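PDB 5T2X: uncharacterized protein LPG1670 from Legionella pneumophila subsp. pneumophila, which is of unknown function but belongs to the DUF5630 family and folds as a single, mostly helical chain without strands. Local coordinates for residues Phe100-Ala104 against Phe122-Ser126; His130-Ala134 against Asn219-Gly223. All blocks are in the same frame, centred on the assembly; numbering follows the deposited sequence.

Interaction 1: residues Phe100-Ala104 against Phe122-Ser126; sequences FYGQA and FLKKS
Two CH-pi contacts carry the packing of Phe-100 to Ala-104 against Phe-122 to Ser-126, and they run in opposite directions. Gln-103 sets its CB over the centre of one face of the Phe-122 ring, 3.5 Å from the centroid and 12° off the normal. In return Lys-125 lies over a face of Phe-100: its chain bends at the third and fourth torsions, which folds CE back above the ring, 3.6 Å from CE1 of Phe-100. The ammonium at the end of that chain forms a salt bridge with Glu-51 of helix 43-52.

Apolar contacts fill the remainder. The side chains of Phe-100 and Phe-122 cross at about a right angle, CD1 of Phe-100 meeting the edge of the Phe-122 ring 4.0 Å from its CD1. Leu-123 uses one branch, CD2, to touch both Ala-104 CB and the Tyr-101 ring, lying alongside the tyrosine. Where the two CA traces are nearest, Ser-126 CB is 3.6 Å from Phe-100 CB, and the serine hydroxyl bonds to the carbonyl of Gly-97, one turn earlier on the facing helix.

No hydrogen bond joins the two segments themselves, whose axes run antiparallel at 165° and approach to 7.8 Å. Between them the helical hairpin packs by shape and dispersion, with aliphatic parts of polar residues serving as ring covers; the Ser-126 to Gly-97 bond adds a polar tie between the same helices.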
loop_
_atom_site.group_PDB
_atom_site.type_symbol
_atom_site.label_atom_id
_atom_site.label_comp_id
_atom_site.label_asym_id
_atom_site.label_seq_id
_atom_site.Cartn_x
_atom_site.Cartn_y
_atom_site.Cartn_z
ATOM N N PHE A 100 -8.638 7.926 1.436
ATOM C CA PHE A 100 -8.108 8.322 2.737
ATOM C C PHE A 100 -6.719 8.932 2.614
ATOM O O PHE A 100 -6.372 9.841 3.376
ATOM C CB PHE A 100 -8.085 7.122 3.683
ATOM C CG PHE A 100 -9.442 6.723 4.194
ATOM C CD1 PHE A 100 -10.367 7.686 4.564
ATOM C CD2 PHE A 100 -9.795 5.387 4.299
ATOM C CE1 PHE A 100 -11.616 7.323 5.035
ATOM C CE2 PHE A 100 -11.043 5.017 4.767
ATOM C CZ PHE A 100 -11.954 5.987 5.136
ATOM N N TYR A 101 -5.913 8.456 1.663
ATOM C CA TYR A 101 -4.605 9.066 1.453
ATOM C C TYR A 101 -4.743 10.469 0.877
ATOM O O TYR A 101 -3.973 11.369 1.229
ATOM C CB TYR A 101 -3.746 8.191 0.542
ATOM C CG TYR A 101 -2.335 8.710 0.390
ATOM C CD1 TYR A 101 -1.385 8.490 1.379
ATOM C CD2 TYR A 101 -1.954 9.428 -0.736
ATOM C CE1 TYR A 101 -0.093 8.967 1.250
ATOM C CE2 TYR A 101 -0.664 9.909 -0.874
ATOM C CZ TYR A 101 0.262 9.675 0.121
ATOM O OH TYR A 101 1.545 10.151 -0.012
ATOM N N GLY A 102 -5.720 10.675 -0.009
ATOM C CA GLY A 102 -5.975 12.015 -0.508
ATOM C C GLY A 102 -6.421 12.964 0.587
ATOM O O GLY A 102 -6.035 14.136 0.604
ATOM N N GLN A 103 -7.240 12.470 1.521
ATOM C CA GLN A 103 -7.640 13.289 2.660
ATOM C C GLN A 103 -6.450 13.619 3.549
ATOM O O GLN A 103 -6.395 14.706 4.137
ATOM C CB GLN A 103 -8.728 12.581 3.467
ATOM C CG GLN A 103 -10.045 12.410 2.723
ATOM C CD GLN A 103 -10.651 13.738 2.305
ATOM O OE1 GLN A 103 -10.696 14.066 1.119
ATOM N NE2 GLN A 103 -11.120 14.508 3.279
ATOM N N ALA A 104 -5.492 12.696 3.663
ATOM C CA ALA A 104 -4.283 12.983 4.425
ATOM C C ALA A 104 -3.463 14.078 3.759
ATOM O O ALA A 104 -2.914 14.952 4.440
ATOM C CB ALA A 104 -3.450 11.711 4.591
ATOM N N PHE A 122 -5.735 10.121 9.034
ATOM C CA PHE A 122 -6.151 9.638 7.723
ATOM C C PHE A 122 -5.153 8.640 7.149
ATOM O O PHE A 122 -5.550 7.708 6.441
ATOM C CB PHE A 122 -6.341 10.807 6.756
ATOM C CG PHE A 122 -7.673 11.487 6.877
ATOM C CD1 PHE A 122 -8.839 10.821 6.537
ATOM C CD2 PHE A 122 -7.760 12.796 7.317
ATOM C CE1 PHE A 122 -10.071 11.447 6.642
ATOM C CE2 PHE A 122 -8.987 13.428 7.425
ATOM C CZ PHE A 122 -10.144 12.752 7.086
ATOM N N LEU A 123 -3.859 8.814 7.436
ATOM C CA LEU A 123 -2.866 7.862 6.949
ATOM C C LEU A 123 -3.111 6.472 7.521
ATOM O O LEU A 123 -2.943 5.466 6.822
ATOM C CB LEU A 123 -1.458 8.346 7.295
ATOM C CG LEU A 123 -0.876 9.468 6.431
ATOM C CD1 LEU A 123 0.521 9.835 6.903
ATOM C CD2 LEU A 123 -0.854 9.069 4.964
ATOM N N LYS A 124 -3.525 6.396 8.789
ATOM C CA LYS A 124 -3.773 5.101 9.411
ATOM C C LYS A 124 -5.066 4.471 8.914
ATOM O O LYS A 124 -5.142 3.243 8.791
ATOM C CB LYS A 124 -3.788 5.248 10.934
ATOM C CG LYS A 124 -2.421 5.588 11.509
ATOM C CD LYS A 124 -2.448 5.740 13.019
ATOM C CE LYS A 124 -1.061 6.073 13.551
ATOM N NZ LYS A 124 -1.058 6.283 15.024
ATOM N N LYS A 125 -6.088 5.280 8.625
ATOM C CA LYS A 125 -7.275 4.745 7.968
ATOM C C LYS A 125 -6.944 4.266 6.562
ATOM O O LYS A 125 -7.481 3.255 6.098
ATOM C CB LYS A 125 -8.382 5.797 7.935
ATOM C CG LYS A 125 -8.833 6.268 9.308
ATOM C CD LYS A 125 -9.806 7.431 9.204
ATOM C CE LYS A 125 -11.104 7.012 8.535
ATOM N NZ LYS A 125 -11.819 5.965 9.315
ATOM N N SER A 126 -6.053 4.983 5.871
ATOM C CA SER A 126 -5.609 4.541 4.555
ATOM C C SER A 126 -4.784 3.264 4.655
ATOM O O SER A 126 -4.926 2.361 3.824
ATOM C CB SER A 126 -4.808 5.652 3.878
ATOM O OG SER A 126 -4.410 5.277 2.572
#

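Interaction 2: residues His130-Ala134 against Asn219-Gly223; sequences HCFYA and NAYFG
Different chi1 values send Phe-132 and Tyr-133 to different targets at the start of helix 132-147. Tyr-133 has CG anti to its carbonyl carbon (chi1 -52°), which carries the ring out to the end of helix 211-220; Phe-132, with CG anti to the backbone nitrogen (chi1 173°), reaches Ala-220 instead. From the other segment Phe-222 brings its ring back to meet Tyr-133.

The polar element is one hydrogen bond, from Tyr-133 OH to the carbonyl oxygen of Asn-219. The modelled Tyr-133 OH to Asn-219 O separation, 2.4 Å, is very short, so its exact length is doubtful at 2.3 Å resolution. The acceptor lies near the plane of the tyrosine ring, at its edge, as does the carbonyl oxygen of Ala-220, 3.8 Å from Tyr-133 CE1. Asn-219 O also receives a weak bond from the backbone N of Phe-222, so the tyrosine supplies a second donor where the helix is ending.

The Tyr-133 and Phe-222 side chains approach head-on, their rings in nearly parallel planes, 13° apart. The rings are displaced enough that little of one covers the other, the centroids being 5.0 Å apart, and they touch through Phe-222 CE1 and Tyr-133 CZ at 3.6 Å. Beside them, Phe-132 CE2 rests 3.6 Å from the methyl CB of Ala-220, and Pro-171 of helix 169-185 touches both residues.

Phe-222, with positive phi, is the C-prime residue of a Schellman motif that closes helix 211-220. The arrangement is thus a Schellman-capped helix C-terminus packed against the first turn of another helix.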
loop_
_atom_site.group_PDB
_atom_site.type_symbol
_atom_site.label_atom_id
_atom_site.label_comp_id
_atom_site.label_asym_id
_atom_site.label_seq_id
_atom_site.Cartn_x
_atom_site.Cartn_y
_atom_site.Cartn_z
ATOM N N HIS A 130 -4.729 -0.936 3.571
ATOM C CA HIS A 130 -3.497 -1.483 2.999
ATOM C C HIS A 130 -3.054 -0.709 1.760
ATOM O O HIS A 130 -2.520 -1.279 0.806
ATOM C CB HIS A 130 -3.647 -2.973 2.689
ATOM C CG HIS A 130 -4.153 -3.776 3.846
ATOM N ND1 HIS A 130 -3.465 -3.881 5.036
ATOM C CD2 HIS A 130 -5.283 -4.505 3.999
ATOM C CE1 HIS A 130 -4.148 -4.643 5.871
ATOM N NE2 HIS A 130 -5.256 -5.034 5.267
ATOM N N CYS A 131 -3.264 0.605 1.779
ATOM C CA CYS A 131 -2.821 1.449 0.678
ATOM C C CYS A 131 -1.304 1.588 0.700
ATOM O O CYS A 131 -0.712 1.869 1.747
ATOM C CB CYS A 131 -3.482 2.823 0.768
ATOM S SG CYS A 131 -2.986 3.977 -0.527
ATOM N N PHE A 132 -0.673 1.389 -0.462
ATOM C CA PHE A 132 0.783 1.478 -0.536
ATOM C C PHE A 132 1.269 2.883 -0.206
ATOM O O PHE A 132 2.310 3.049 0.440
ATOM C CB PHE A 132 1.274 1.063 -1.923
ATOM C CG PHE A 132 2.748 1.287 -2.134
ATOM C CD1 PHE A 132 3.672 0.340 -1.728
ATOM C CD2 PHE A 132 3.210 2.452 -2.733
ATOM C CE1 PHE A 132 5.027 0.545 -1.915
ATOM C CE2 PHE A 132 4.562 2.664 -2.919
ATOM C CZ PHE A 132 5.472 1.708 -2.512
ATOM N N TYR A 133 0.541 3.906 -0.659
ATOM C CA TYR A 133 0.932 5.281 -0.368
ATOM C C TYR A 133 0.968 5.534 1.132
ATOM O O TYR A 133 1.855 6.236 1.632
ATOM C CB TYR A 133 -0.030 6.257 -1.048
ATOM C CG TYR A 133 -0.228 6.022 -2.529
ATOM C CD1 TYR A 133 0.847 5.742 -3.361
ATOM C CD2 TYR A 133 -1.496 6.077 -3.094
ATOM C CE1 TYR A 133 0.665 5.528 -4.715
ATOM C CE2 TYR A 133 -1.689 5.864 -4.443
ATOM C CZ TYR A 133 -0.605 5.590 -5.250
ATOM O OH TYR A 133 -0.799 5.377 -6.596
ATOM N N ALA A 134 0.013 4.963 1.869
ATOM C CA ALA A 134 -0.031 5.157 3.313
ATOM C C ALA A 134 1.127 4.443 3.997
ATOM O O ALA A 134 1.797 5.017 4.864
ATOM C CB ALA A 134 -1.367 4.669 3.869
ATOM N N ASN A 219 0.759 1.799 -10.236
ATOM C CA ASN A 219 0.086 2.578 -9.201
ATOM C C ASN A 219 1.082 3.262 -8.274
ATOM O O ASN A 219 0.909 4.437 -7.929
ATOM C CB ASN A 219 -0.852 1.681 -8.392
ATOM C CG ASN A 219 -2.008 1.153 -9.214
ATOM O OD1 ASN A 219 -2.015 1.261 -10.439
ATOM N ND2 ASN A 219 -2.994 0.572 -8.539
ATOM N N ALA A 220 2.131 2.546 -7.860
ATOM C CA ALA A 220 3.016 3.060 -6.819
ATOM C C ALA A 220 3.771 4.298 -7.282
ATOM O O ALA A 220 3.981 5.233 -6.500
ATOM C CB ALA A 220 3.994 1.973 -6.381
ATOM N N TYR A 221 4.191 4.327 -8.544
ATOM C CA TYR A 221 4.985 5.429 -9.067
ATOM C C TYR A 221 4.212 6.281 -10.064
ATOM O O TYR A 221 4.820 7.078 -10.787
ATOM C CB TYR A 221 6.272 4.889 -9.696
ATOM C CG TYR A 221 6.961 3.876 -8.810
ATOM C CD1 TYR A 221 7.392 4.221 -7.535
ATOM C CD2 TYR A 221 7.167 2.572 -9.239
ATOM C CE1 TYR A 221 8.014 3.298 -6.715
ATOM C CE2 TYR A 221 7.790 1.641 -8.426
ATOM C CZ TYR A 221 8.210 2.010 -7.165
ATOM O OH TYR A 221 8.830 1.089 -6.351
ATOM N N PHE A 222 2.885 6.133 -10.111
ATOM C CA PHE A 222 2.015 6.967 -10.940
ATOM C C PHE A 222 2.406 6.897 -12.415
ATOM O O PHE A 222 2.441 7.908 -13.118
ATOM C CB PHE A 222 2.005 8.415 -10.443
ATOM C CG PHE A 222 1.704 8.546 -8.975
ATOM C CD1 PHE A 222 0.401 8.460 -8.511
ATOM C CD2 PHE A 222 2.724 8.752 -8.061
ATOM C CE1 PHE A 222 0.121 8.577 -7.162
ATOM C CE2 PHE A 222 2.451 8.871 -6.711
ATOM C CZ PHE A 222 1.148 8.784 -6.260
ATOM N N GLY A 223 2.706 5.687 -12.885
ATOM C CA GLY A 223 3.030 5.461 -14.277
ATOM C C GLY A 223 4.390 5.950 -14.723
ATOM O O GLY A 223 4.726 5.792 -15.902
#

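In the fold
Both contacts share one run of chain: helix 117-128 supplies half of interaction 1, and after a short turn helix 132-147 opens interaction 2. Their centres are 12 Å apart and they touch, with Ser-126 O and Cys-131 N probably hydrogen-bonded across the turn and the rings of Tyr-101 and Tyr-133 meeting at about 45°. Interaction 1 joins two helices consecutive in the chain, side by side, and is partly buried, 11 Å from the chain centre; its chemistry is nonpolar. Interaction 2, buried and 6 Å from that centre, brings together segments 85 residues apart, meeting at helix ends, where a carbonyl at the end of helix 211-220 accepts a hydrogen bond, although Phe-222 remains exposed.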